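Local coordinates for protein ACDH-11, isoform b (Caenorhabditis elegans, PDB 4Y9J) that belongs to the acyl-CoA dehydrogenase family of flavoproteins and binds flavin-adenine dinucleotide as a four-chain assembly, at residues N267-R273 / E287-A293; L254-K258 / G292-E296; Q76-E80 / K91-C95. One frame throughout, in Å; residues are numbered along the deposited sequence.

Interaction 1: N267-R273 / E287-A293; sequences NGIQMVR and ELLLDGA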
ATOM      1  N   ASN B 267       5.062   7.658  28.221  1.00 40.01           N
ATOM      2  CA  ASN B 267       5.051   7.512  29.659  1.00 42.18           C
ATOM      3  C   ASN B 267       4.570   6.097  30.095  1.00 40.17           C
ATOM      4  O   ASN B 267       3.427   5.940  30.410  1.00 38.90           O
ATOM      5  CB  ASN B 267       4.173   8.656  30.305  1.00 40.24           C
ATOM      6  CG  ASN B 267       3.869   8.461  31.779  1.00 41.07           C
ATOM      7  OD1 ASN B 267       4.583   7.825  32.539  1.00 37.99           O
ATOM      8  ND2 ASN B 267       2.736   9.030  32.191  1.00 42.61           N
ATOM      9  N   GLY B 268       5.480   5.116  30.171  1.00 39.61           N
ATOM     10  CA  GLY B 268       5.161   3.733  30.586  1.00 38.82           C
ATOM     11  C   GLY B 268       4.138   3.044  29.632  1.00 36.79           C
ATOM     12  O   GLY B 268       3.334   2.241  30.084  1.00 37.04           O
ATOM     13  N   ILE B 269       4.072   3.429  28.357  1.00 33.70           N
ATOM     14  CA  ILE B 269       3.039   3.012  27.470  1.00 33.77           C
ATOM     15  C   ILE B 269       3.679   2.475  26.204  1.00 36.30           C
ATOM     16  O   ILE B 269       4.680   3.002  25.761  1.00 34.65           O
ATOM     17  CB  ILE B 269       2.155   4.219  27.040  1.00 34.93           C
ATOM     18  CG1 ILE B 269       1.340   4.735  28.228  1.00 38.52           C
ATOM     19  CG2 ILE B 269       1.268   3.942  25.842  1.00 34.59           C
ATOM     20  CD1 ILE B 269       0.943   6.204  28.037  1.00 40.96           C
ATOM     21  N   GLN B 270       3.102   1.414  25.661  1.00 33.51           N
ATOM     22  CA  GLN B 270       3.468   0.902  24.343  1.00 34.43           C
ATOM     23  C   GLN B 270       2.222   0.822  23.525  1.00 33.63           C
ATOM     24  O   GLN B 270       1.110   0.450  24.057  1.00 32.80           O
ATOM     25  CB  GLN B 270       4.105  -0.504  24.424  1.00 34.38           C
ATOM     26  CG  GLN B 270       5.583  -0.462  24.753  1.00 37.02           C
ATOM     27  CD  GLN B 270       6.199  -1.856  24.690  1.00 38.96           C
ATOM     28  OE1 GLN B 270       5.527  -2.797  24.380  1.00 41.93           O
ATOM     29  NE2 GLN B 270       7.407  -1.962  25.045  1.00 39.99           N
ATOM     30  N   MET B 271       2.313   1.209  22.271  1.00 31.05           N
ATOM     31  CA  MET B 271       1.173   1.115  21.421  1.00 32.24           C
ATOM     32  C   MET B 271       1.241  -0.238  20.711  1.00 32.30           C
ATOM     33  O   MET B 271       2.134  -0.513  19.868  1.00 31.61           O
ATOM     34  CB  MET B 271       1.162   2.237  20.414  1.00 34.84           C
ATOM     35  CG  MET B 271       1.196   3.674  20.964  1.00 38.74           C
ATOM     36  SD  MET B 271       0.825   4.881  19.650  1.00 38.85           S
ATOM     37  CE  MET B 271       1.303   6.336  20.557  1.00 45.76           C
ATOM     38  N   VAL B 272       0.303  -1.091  21.005  1.00 32.04           N
ATOM     39  CA  VAL B 272       0.333  -2.441  20.468  1.00 33.40           C
ATOM     40  C   VAL B 272       0.039  -2.441  18.986  1.00 30.16           C
ATOM     41  O   VAL B 272       0.727  -3.153  18.251  1.00 30.95           O
ATOM     42  CB  VAL B 272      -0.635  -3.380  21.252  1.00 33.81           C
ATOM     43  CG1 VAL B 272      -0.621  -4.791  20.662  1.00 35.85           C
ATOM     44  CG2 VAL B 272      -0.239  -3.439  22.709  1.00 37.84           C
ATOM     45  N   ARG B 273      -1.004  -1.739  18.550  1.00 28.16           N
ATOM     46  CA  ARG B 273      -1.385  -1.564  17.168  1.00 28.50           C
ATOM     47  C   ARG B 273      -2.340  -0.416  16.996  1.00 26.03           C
ATOM     48  O   ARG B 273      -2.909   0.049  17.978  1.00 27.89           O
ATOM     49  CB  ARG B 273      -2.040  -2.867  16.602  1.00 31.86           C
ATOM     50  CG  ARG B 273      -3.336  -3.125  17.323  1.00 34.05           C
ATOM     51  CD  ARG B 273      -3.846  -4.538  17.168  1.00 41.32           C
ATOM     52  NE  ARG B 273      -4.371  -4.683  15.893  1.00 42.69           N
ATOM     53  CZ  ARG B 273      -5.670  -4.739  15.597  1.00 46.89           C
ATOM     54  NH1 ARG B 273      -6.573  -4.684  16.504  1.00 46.37           N
ATOM     55  NH2 ARG B 273      -6.028  -4.913  14.336  1.00 42.46           N
ATOM     56  N   GLU B 287      -4.451   0.414  20.545  1.00 26.67           N
ATOM     57  CA  GLU B 287      -4.469  -0.362  21.767  1.00 27.40           C
ATOM     58  C   GLU B 287      -3.192  -0.032  22.542  1.00 29.26           C
ATOM     59  O   GLU B 287      -2.092  -0.044  21.965  1.00 31.12           O
ATOM     60  CB  GLU B 287      -4.487  -1.856  21.487  1.00 28.65           C
ATOM     61  CG  GLU B 287      -5.681  -2.272  20.627  1.00 29.00           C
ATOM     62  CD  GLU B 287      -5.653  -3.700  20.120  1.00 29.89           C
ATOM     63  OE1 GLU B 287      -4.877  -4.551  20.663  1.00 30.15           O
ATOM     64  OE2 GLU B 287      -6.453  -3.926  19.159  1.00 30.05           O
ATOM     65  N   LEU B 288      -3.341   0.191  23.820  1.00 27.27           N
ATOM     66  CA  LEU B 288      -2.233   0.596  24.714  1.00 29.51           C
ATOM     67  C   LEU B 288      -1.963  -0.413  25.766  1.00 29.29           C
ATOM     68  O   LEU B 288      -2.867  -0.794  26.545  1.00 31.38           O
ATOM     69  CB  LEU B 288      -2.486   1.978  25.362  1.00 30.89           C
ATOM     70  CG  LEU B 288      -2.796   3.132  24.405  1.00 31.42           C
ATOM     71  CD1 LEU B 288      -3.066   4.352  25.287  1.00 32.23           C
ATOM     72  CD2 LEU B 288      -1.753   3.361  23.384  1.00 31.67           C
ATOM     73  N   LEU B 289      -0.696  -0.764  25.914  1.00 29.79           N
ATOM     74  CA  LEU B 289      -0.259  -1.561  27.010  1.00 30.52           C
ATOM     75  C   LEU B 289       0.452  -0.652  27.980  1.00 33.44           C
ATOM     76  O   LEU B 289       1.542  -0.108  27.669  1.00 33.49           O
ATOM     77  CB  LEU B 289       0.584  -2.750  26.540  1.00 31.86           C
ATOM     78  CG  LEU B 289       1.261  -3.617  27.592  1.00 33.55           C
ATOM     79  CD1 LEU B 289       0.279  -4.247  28.564  1.00 35.71           C
ATOM     80  CD2 LEU B 289       2.107  -4.777  27.046  1.00 36.01           C
ATOM     81  N   LEU B 290      -0.140  -0.529  29.157  1.00 32.96           N
ATOM     82  CA  LEU B 290       0.351   0.290  30.288  1.00 34.98           C
ATOM     83  C   LEU B 290       1.154  -0.561  31.224  1.00 36.03           C
ATOM     84  O   LEU B 290       0.660  -1.549  31.819  1.00 36.86           O
ATOM     85  CB  LEU B 290      -0.782   0.943  31.057  1.00 38.39           C
ATOM     86  CG  LEU B 290      -1.421   2.245  30.532  1.00 38.25           C
ATOM     87  CD1 LEU B 290      -1.621   2.361  29.072  1.00 39.05           C
ATOM     88  CD2 LEU B 290      -2.725   2.557  31.209  1.00 38.35           C
ATOM     89  N   ASP B 291       2.421  -0.211  31.364  1.00 35.60           N
ATOM     90  CA  ASP B 291       3.285  -0.884  32.279  1.00 38.83           C
ATOM     91  C   ASP B 291       4.119   0.130  33.016  1.00 41.66           C
ATOM     92  O   ASP B 291       5.247   0.444  32.602  1.00 40.23           O
ATOM     93  CB  ASP B 291       4.179  -1.861  31.524  1.00 39.29           C
ATOM     94  CG  ASP B 291       5.124  -2.609  32.431  1.00 41.92           C
ATOM     95  OD1 ASP B 291       5.026  -2.536  33.682  1.00 42.12           O
ATOM     96  OD2 ASP B 291       6.010  -3.271  31.870  1.00 42.75           O
ATOM     97  N   GLY B 292       3.593   0.621  34.130  1.00 42.72           N
ATOM     98  CA  GLY B 292       4.311   1.622  34.937  1.00 44.92           C
ATOM     99  C   GLY B 292       4.084   3.076  34.463  1.00 44.49           C
ATOM    100  O   GLY B 292       4.889   3.987  34.797  1.00 48.01           O
ATOM    101  N   ALA B 293       2.998   3.330  33.739  1.00 40.55           N
ATOM    102  CA  ALA B 293       2.603   4.707  33.359  1.00 38.72           C
ATOM    103  C   ALA B 293       2.321   5.542  34.595  1.00 41.21           C
ATOM    104  O   ALA B 293       1.516   5.184  35.415  1.00 42.25           O
ATOM    105  CB  ALA B 293       1.379   4.675  32.481  1.00 37.41           C
TER

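Interaction 2: L254-K258 / G292-E296; sequences LFLLK and GAIAE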
ATOM      1  N   LEU B 254     -10.328   7.526  39.361  1.00 45.65           N
ATOM      2  CA  LEU B 254      -9.990   8.318  38.179  1.00 45.67           C
ATOM      3  C   LEU B 254      -8.567   8.847  38.267  1.00 44.65           C
ATOM      4  O   LEU B 254      -8.126   9.217  39.337  1.00 45.80           O
ATOM      5  CB  LEU B 254     -10.954   9.508  38.076  1.00 47.27           C
ATOM      6  CG  LEU B 254     -10.806  10.410  36.853  1.00 48.03           C
ATOM      7  CD1 LEU B 254     -11.064   9.663  35.562  1.00 46.17           C
ATOM      8  CD2 LEU B 254     -11.740  11.597  36.987  1.00 50.13           C
ATOM      9  N   PHE B 255      -7.900   8.914  37.113  1.00 40.51           N
ATOM     10  CA  PHE B 255      -6.510   9.335  36.992  1.00 41.69           C
ATOM     11  C   PHE B 255      -6.314  10.243  35.823  1.00 39.86           C
ATOM     12  O   PHE B 255      -6.965  10.108  34.773  1.00 39.10           O
ATOM     13  CB  PHE B 255      -5.537   8.135  36.829  1.00 42.12           C
ATOM     14  CG  PHE B 255      -5.506   7.225  38.006  1.00 40.93           C
ATOM     15  CD1 PHE B 255      -6.476   6.258  38.157  1.00 42.36           C
ATOM     16  CD2 PHE B 255      -4.548   7.357  38.972  1.00 45.46           C
ATOM     17  CE1 PHE B 255      -6.485   5.429  39.264  1.00 45.05           C
ATOM     18  CE2 PHE B 255      -4.532   6.511  40.100  1.00 46.52           C
ATOM     19  CZ  PHE B 255      -5.514   5.544  40.230  1.00 45.73           C
ATOM     20  N   LEU B 256      -5.358  11.112  35.991  1.00 38.20           N
ATOM     21  CA  LEU B 256      -4.931  12.047  34.964  1.00 39.64           C
ATOM     22  C   LEU B 256      -3.471  11.785  34.707  1.00 38.92           C
ATOM     23  O   LEU B 256      -2.708  11.721  35.685  1.00 40.73           O
ATOM     24  CB  LEU B 256      -5.084  13.522  35.414  1.00 41.36           C
ATOM     25  CG  LEU B 256      -4.616  14.597  34.416  1.00 41.05           C
ATOM     26  CD1 LEU B 256      -5.461  14.663  33.163  1.00 38.68           C
ATOM     27  CD2 LEU B 256      -4.567  15.980  35.115  1.00 43.96           C
ATOM     28  N   LEU B 257      -3.097  11.645  33.431  1.00 39.86           N
ATOM     29  CA  LEU B 257      -1.696  11.460  33.052  1.00 40.35           C
ATOM     30  C   LEU B 257      -1.261  12.171  31.816  1.00 39.05           C
ATOM     31  O   LEU B 257      -2.098  12.505  30.946  1.00 37.19           O
ATOM     32  CB  LEU B 257      -1.312   9.992  32.924  1.00 41.43           C
ATOM     33  CG  LEU B 257      -1.818   9.165  31.748  1.00 41.41           C
ATOM     34  CD1 LEU B 257      -0.907   7.988  31.470  1.00 48.38           C
ATOM     35  CD2 LEU B 257      -3.164   8.646  31.980  1.00 43.91           C
ATOM     36  N   LYS B 258       0.052  12.425  31.751  1.00 38.35           N
ATOM     37  CA  LYS B 258       0.700  12.913  30.549  1.00 41.76           C
ATOM     38  C   LYS B 258       1.082  11.698  29.687  1.00 42.54           C
ATOM     39  O   LYS B 258       1.621  10.743  30.222  1.00 43.13           O
ATOM     40  CB  LYS B 258       1.960  13.724  30.830  1.00 49.19           C
ATOM     41  CG  LYS B 258       1.688  15.177  31.120  1.00 53.35           C
ATOM     42  CD  LYS B 258       2.964  15.910  31.336  1.00 63.09           C
ATOM     43  CE  LYS B 258       3.676  16.283  30.026  1.00 67.63           C
ATOM     44  NZ  LYS B 258       2.851  17.075  29.101  1.00 69.31           N
ATOM     45  N   GLY B 292       3.593   0.621  34.130  1.00 42.72           N
ATOM     46  CA  GLY B 292       4.311   1.622  34.937  1.00 44.92           C
ATOM     47  C   GLY B 292       4.084   3.076  34.463  1.00 44.49           C
ATOM     48  O   GLY B 292       4.889   3.987  34.797  1.00 48.01           O
ATOM     49  N   ALA B 293       2.998   3.330  33.739  1.00 40.55           N
ATOM     50  CA  ALA B 293       2.603   4.707  33.359  1.00 38.72           C
ATOM     51  C   ALA B 293       2.321   5.542  34.595  1.00 41.21           C
ATOM     52  O   ALA B 293       1.516   5.184  35.415  1.00 42.25           O
ATOM     53  CB  ALA B 293       1.379   4.675  32.481  1.00 37.41           C
ATOM     54  N   ILE B 294       3.019   6.648  34.735  1.00 41.37           N
ATOM     55  CA  ILE B 294       2.856   7.519  35.915  1.00 44.05           C
ATOM     56  C   ILE B 294       1.623   8.410  35.786  1.00 43.21           C
ATOM     57  O   ILE B 294       1.463   9.145  34.791  1.00 42.46           O
ATOM     58  CB  ILE B 294       4.126   8.339  36.120  1.00 46.80           C
ATOM     59  CG1 ILE B 294       5.268   7.348  36.298  1.00 50.22           C
ATOM     60  CG2 ILE B 294       4.020   9.191  37.385  1.00 47.91           C
ATOM     61  CD1 ILE B 294       6.634   7.970  36.335  1.00 54.74           C
ATOM     62  N   ALA B 295       0.765   8.334  36.799  1.00 42.31           N
ATOM     63  CA  ALA B 295      -0.500   8.987  36.760  1.00 42.56           C
ATOM     64  C   ALA B 295      -0.880   9.562  38.138  1.00 45.45           C
ATOM     65  O   ALA B 295      -0.527   8.986  39.199  1.00 46.33           O
ATOM     66  CB  ALA B 295      -1.554   8.014  36.307  1.00 42.69           C
ATOM     67  N   GLU B 296      -1.672  10.633  38.103  1.00 46.23           N
ATOM     68  CA  GLU B 296      -2.121  11.319  39.358  1.00 47.34           C
ATOM     69  C   GLU B 296      -3.585  11.017  39.656  1.00 47.20           C
ATOM     70  O   GLU B 296      -4.425  11.163  38.782  1.00 45.40           O
ATOM     71  CB  GLU B 296      -1.940  12.807  39.214  1.00 49.97           C
ATOM     72  CG  GLU B 296      -0.604  13.300  38.706  1.00 52.08           C
ATOM     73  CD  GLU B 296       0.591  12.814  39.474  1.00 57.43           C
ATOM     74  OE1 GLU B 296       0.445  12.490  40.667  1.00 59.16           O
ATOM     75  OE2 GLU B 296       1.718  12.808  38.884  1.00 60.07           O
TER
HETATM   76  O   HOH W   1       1.643  11.780  34.109  1.00 44.47           O

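Interaction 3: Q76-E80 / K91-C95; sequences QPRLE and KLIVC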
ATOM      1  N   GLN B  76      -3.682   8.362   6.026  1.00 28.50           N
ATOM      2  CA  GLN B  76      -4.067   7.895   7.347  1.00 30.07           C
ATOM      3  C   GLN B  76      -2.889   7.625   8.243  1.00 29.42           C
ATOM      4  O   GLN B  76      -1.793   7.430   7.773  1.00 28.07           O
ATOM      5  CB  GLN B  76      -4.863   6.606   7.149  1.00 28.42           C
ATOM      6  CG  GLN B  76      -6.147   6.893   6.384  1.00 30.47           C
ATOM      7  CD  GLN B  76      -6.849   5.609   5.871  1.00 34.48           C
ATOM      8  OE1 GLN B  76      -6.608   4.488   6.362  1.00 33.65           O
ATOM      9  NE2 GLN B  76      -7.754   5.813   4.946  1.00 35.51           N
ATOM     10  N   PRO B  77      -3.092   7.646   9.544  1.00 26.39           N
ATOM     11  CA  PRO B  77      -1.996   7.467  10.489  1.00 28.54           C
ATOM     12  C   PRO B  77      -1.355   6.094  10.403  1.00 30.03           C
ATOM     13  O   PRO B  77      -2.052   5.100  10.106  1.00 28.00           O
ATOM     14  CB  PRO B  77      -2.667   7.597  11.867  1.00 28.98           C
ATOM     15  CG  PRO B  77      -4.032   7.986  11.609  1.00 29.97           C
ATOM     16  CD  PRO B  77      -4.369   7.965  10.201  1.00 29.06           C
ATOM     17  N   ARG B  78      -0.090   6.038  10.740  1.00 28.67           N
ATOM     18  CA  ARG B  78       0.659   4.798  10.802  1.00 31.51           C
ATOM     19  C   ARG B  78       1.468   4.766  12.060  1.00 30.22           C
ATOM     20  O   ARG B  78       1.724   5.803  12.696  1.00 32.20           O
ATOM     21  CB  ARG B  78       1.627   4.661   9.580  1.00 35.17           C
ATOM     22  CG  ARG B  78       0.909   4.738   8.253  1.00 40.71           C
ATOM     23  CD  ARG B  78       1.860   4.617   7.026  1.00 49.83           C
ATOM     24  NE  ARG B  78       2.424   5.886   6.526  1.00 50.93           N
ATOM     25  CZ  ARG B  78       3.702   6.232   6.684  1.00 58.96           C
ATOM     26  NH1 ARG B  78       4.531   5.457   7.387  1.00 60.56           N
ATOM     27  NH2 ARG B  78       4.167   7.362   6.151  1.00 61.58           N
ATOM     28  N   LEU B  79       1.826   3.557  12.474  1.00 31.16           N
ATOM     29  CA  LEU B  79       2.573   3.267  13.696  1.00 31.45           C
ATOM     30  C   LEU B  79       3.785   2.418  13.378  1.00 31.83           C
ATOM     31  O   LEU B  79       3.658   1.403  12.648  1.00 32.01           O
ATOM     32  CB  LEU B  79       1.675   2.547  14.707  1.00 30.51           C
ATOM     33  CG  LEU B  79       2.350   1.980  15.922  1.00 32.96           C
ATOM     34  CD1 LEU B  79       2.942   3.120  16.753  1.00 34.06           C
ATOM     35  CD2 LEU B  79       1.408   1.082  16.762  1.00 31.04           C
ATOM     36  N   GLU B  80       4.962   2.825  13.829  1.00 33.21           N
ATOM     37  CA  GLU B  80       6.176   2.011  13.751  1.00 34.90           C
ATOM     38  C   GLU B  80       6.685   1.712  15.091  1.00 36.11           C
ATOM     39  O   GLU B  80       7.071   2.615  15.831  1.00 35.83           O
ATOM     40  CB  GLU B  80       7.267   2.731  12.986  1.00 38.89           C
ATOM     41  CG  GLU B  80       6.880   2.957  11.542  1.00 42.28           C
ATOM     42  CD  GLU B  80       7.866   3.780  10.708  1.00 48.58           C
ATOM     43  OE1 GLU B  80       8.908   4.255  11.211  1.00 48.21           O
ATOM     44  OE2 GLU B  80       7.538   3.984   9.520  1.00 55.12           O
ATOM     45  N   LYS B  91       6.611   5.034  17.152  1.00 37.15           N
ATOM     46  CA  LYS B  91       6.500   6.303  16.435  1.00 37.60           C
ATOM     47  C   LYS B  91       5.159   6.359  15.715  1.00 34.84           C
ATOM     48  O   LYS B  91       4.861   5.494  14.886  1.00 34.40           O
ATOM     49  CB  LYS B  91       7.665   6.457  15.455  1.00 41.01           C
ATOM     50  CG  LYS B  91       7.559   7.737  14.632  1.00 45.41           C
ATOM     51  CD  LYS B  91       8.879   8.141  14.001  1.00 52.68           C
ATOM     52  CE  LYS B  91       8.913   7.503  12.638  1.00 56.21           C
ATOM     53  NZ  LYS B  91      10.139   7.917  11.887  1.00 64.10           N
ATOM     54  N   LEU B  92       4.360   7.365  16.043  1.00 31.15           N
ATOM     55  CA  LEU B  92       3.078   7.586  15.367  1.00 32.44           C
ATOM     56  C   LEU B  92       3.310   8.580  14.265  1.00 37.97           C
ATOM     57  O   LEU B  92       3.857   9.661  14.528  1.00 38.27           O
ATOM     58  CB  LEU B  92       2.135   8.156  16.397  1.00 34.54           C
ATOM     59  CG  LEU B  92       0.706   8.359  15.980  1.00 35.72           C
ATOM     60  CD1 LEU B  92       0.039   7.025  15.699  1.00 35.64           C
ATOM     61  CD2 LEU B  92      -0.046   9.077  17.095  1.00 33.78           C
ATOM     62  N   ILE B  93       2.958   8.219  13.039  1.00 33.13           N
ATOM     63  CA  ILE B  93       3.127   9.049  11.884  1.00 34.51           C
ATOM     64  C   ILE B  93       1.778   9.560  11.449  1.00 34.50           C
ATOM     65  O   ILE B  93       0.920   8.779  11.023  1.00 30.89           O
ATOM     66  CB  ILE B  93       3.774   8.294  10.758  1.00 40.22           C
ATOM     67  CG1 ILE B  93       5.209   7.840  11.181  1.00 47.50           C
ATOM     68  CG2 ILE B  93       3.888   9.202   9.532  1.00 45.20           C
ATOM     69  CD1 ILE B  93       5.702   6.664  10.367  1.00 55.81           C
ATOM     70  N   VAL B  94       1.540  10.852  11.625  1.00 33.82           N
ATOM     71  CA  VAL B  94       0.224  11.431  11.243  1.00 34.09           C
ATOM     72  C   VAL B  94       0.472  12.560  10.246  1.00 33.17           C
ATOM     73  O   VAL B  94       1.521  13.221  10.292  1.00 34.03           O
ATOM     74  CB  VAL B  94      -0.687  11.888  12.397  1.00 42.87           C
ATOM     75  CG1 VAL B  94      -0.681  10.950  13.590  1.00 45.96           C
ATOM     76  CG2 VAL B  94      -0.326  13.236  12.835  1.00 52.61           C
ATOM     77  N   CYS B  95      -0.462  12.768   9.358  1.00 30.46           N
ATOM     78  CA  CYS B  95      -0.277  13.737   8.291  1.00 31.69           C
ATOM     79  C   CYS B  95      -0.207  15.168   8.849  1.00 32.23           C
ATOM     80  O   CYS B  95      -0.716  15.450   9.930  1.00 31.31           O
ATOM     81  CB  CYS B  95      -1.351  13.638   7.244  1.00 31.81           C
ATOM     82  SG  CYS B  95      -3.013  14.119   7.636  1.00 31.99           S
TER
HETATM   83  O   HOH W   2       0.434   9.262   8.225  1.00 38.29           O

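Interaction 1: N267-R273 / E287-A293
R273 and E287 meet at the loop end of the hairpin formed by strands 269-274 and 285-298, their side chains crossing with guanidinium and carboxylate planes turned 73° apart. R273 NH1 donates to E287 OE2 at 2.8 Å, in the plane of the guanidinium but 32° out of that of the carboxylate, on the syn side. CG of R273 stands between backbone N and carbonyl carbon (chi1 65°), which lays CD against the same carboxylate, 3.3 Å from E287 OE2. With K275 also on OE2 and Y220 on OE1, this buried acid is gripped at both oxygens; R273 NH2 has a second partner, D429 of the third subunit. V272 points at the partner strand and crosses the L289 side chain obliquely, CG2 to L289 CB 4.0 Å. One face is apolar: L288 CD2 fits between I269 CG2 (3.9 Å) and M271 CG (3.8 Å), while I269 and L290 lie side by side. At the open end G268 O accepts D291 N at 2.9 Å, and glycine lets the backbone pass close to A293. Strand 214-225 flanks 287-293 on its other edge, W189 of strand 186-189 covers I269 and L288, and H11 of the second subunit bonds L289 O and D291.

Interaction 2: L254-K258 / G292-E296
The methyl of A295 is the bump at the middle of this contact: A295 CB is set between F255 CB, at 4.0 Å, and L257 CB on the facing strand, the latter 3.9 Å from A295 CB. Those two residues flank L256, whose own side chain leaves from the other side of its strand, so the small A295 fits the hollow between them. A second, shallower fit follows along the strand, where L257 CD1 rests on A293 CB at 4.2 Å. With chi1 at 72° the isobutyl group of L257 swings along 292-296 toward A293; its CB lies 3.5 Å from I294 O. The F255 ring slants past the end of the pair, with CD2 3.8 Å from E296 O, and stands edge-to-face with Y215. On the opposite side of the sheet, the foot of E296 leans over L256 O, while its chain bends at CG (chi2 -54°).

Only one antiparallel pair, L256 with E296, is formed across the segments, which cross at 124° and soon diverge. Its two bonds are nearly straight, E296 N to L256 O being 2.8 Å long. Where the strands splay, a water accepts from K258 N and donates to I294 O. In this middle-domain sheet of the acyl-CoA dehydrogenase fold, strands 231-238 and 214-225 flank the pair, and helix 166-175 covers L256. On the face carrying F255, L257, A293 and A295, cohesion comes from close packing without charge; the E296 carboxylate is turned away to T214. The L256-E296 pair and the water satisfy the polar backbone atoms that face each other here, while F255 and L257 bond T234 and A232 of strand 231-238.

Interaction 3: Q76-E80 / K91-C95
R78 and E80 pair with I93 and K91 through four backbone hydrogen bonds in an antiparallel hairpin whose short strands run at 157°, the I93 N to R78 O bond being 2.7 Å long and almost straight. Side chains of these four residues share one face. I93 is their apolar centre: its CD1 lies 3.4 Å from both R78 NH1 and E80 OE2, and its CG2 sits over one face of the guanidinium, toward the rim. R78 bends at CD (chi3 -89°), bringing the guanidinium edge to E80 OE2 in plane, though the salt bridge from R78 NH1 to E80 OE2 is long at 4.0 Å; R78 NH2 has a second partner in E75 of the second subunit. This two-stranded hairpin, in the AidB-like N-terminal domain, joins helix 44-74 to helix 96-107, which C95 caps at its N terminus. E80 and K91 lie alongside each other, E80 OE1 to K91 NZ again long at 3.9 Å. On the reverse face L79 CD1 touches K91 O at 3.6 Å and L92 CD1 touches R78 O at 3.7 Å, with L79 packed on M271 and L92 on V227. Beyond the strand a water donates to both Q76 O and I93 O.

Interactions 1 and 2 share G292 and A293, where strand 285-298 turns a corner at a G1 beta bulge facing L217 and passes from partner 269-274 to partner 252-258. N267 ties them together: N267 ND2 probably bonds K258 O at 2.8 Å and I294 O at 2.9 Å. Interaction 3 leans on interaction 1 through L79, whose CD2 lies 3.6 Å from M271 O, joining the N-terminal hairpin to the middle-domain sheet; it stays about 13 Å from interaction 2 at the nearest atoms. From side chain to bound flavin-adenine dinucleotide, L288 is about 8 Å away, L254 and P77 about 11 Å; L254 is also about 11 Å from the bound UCC.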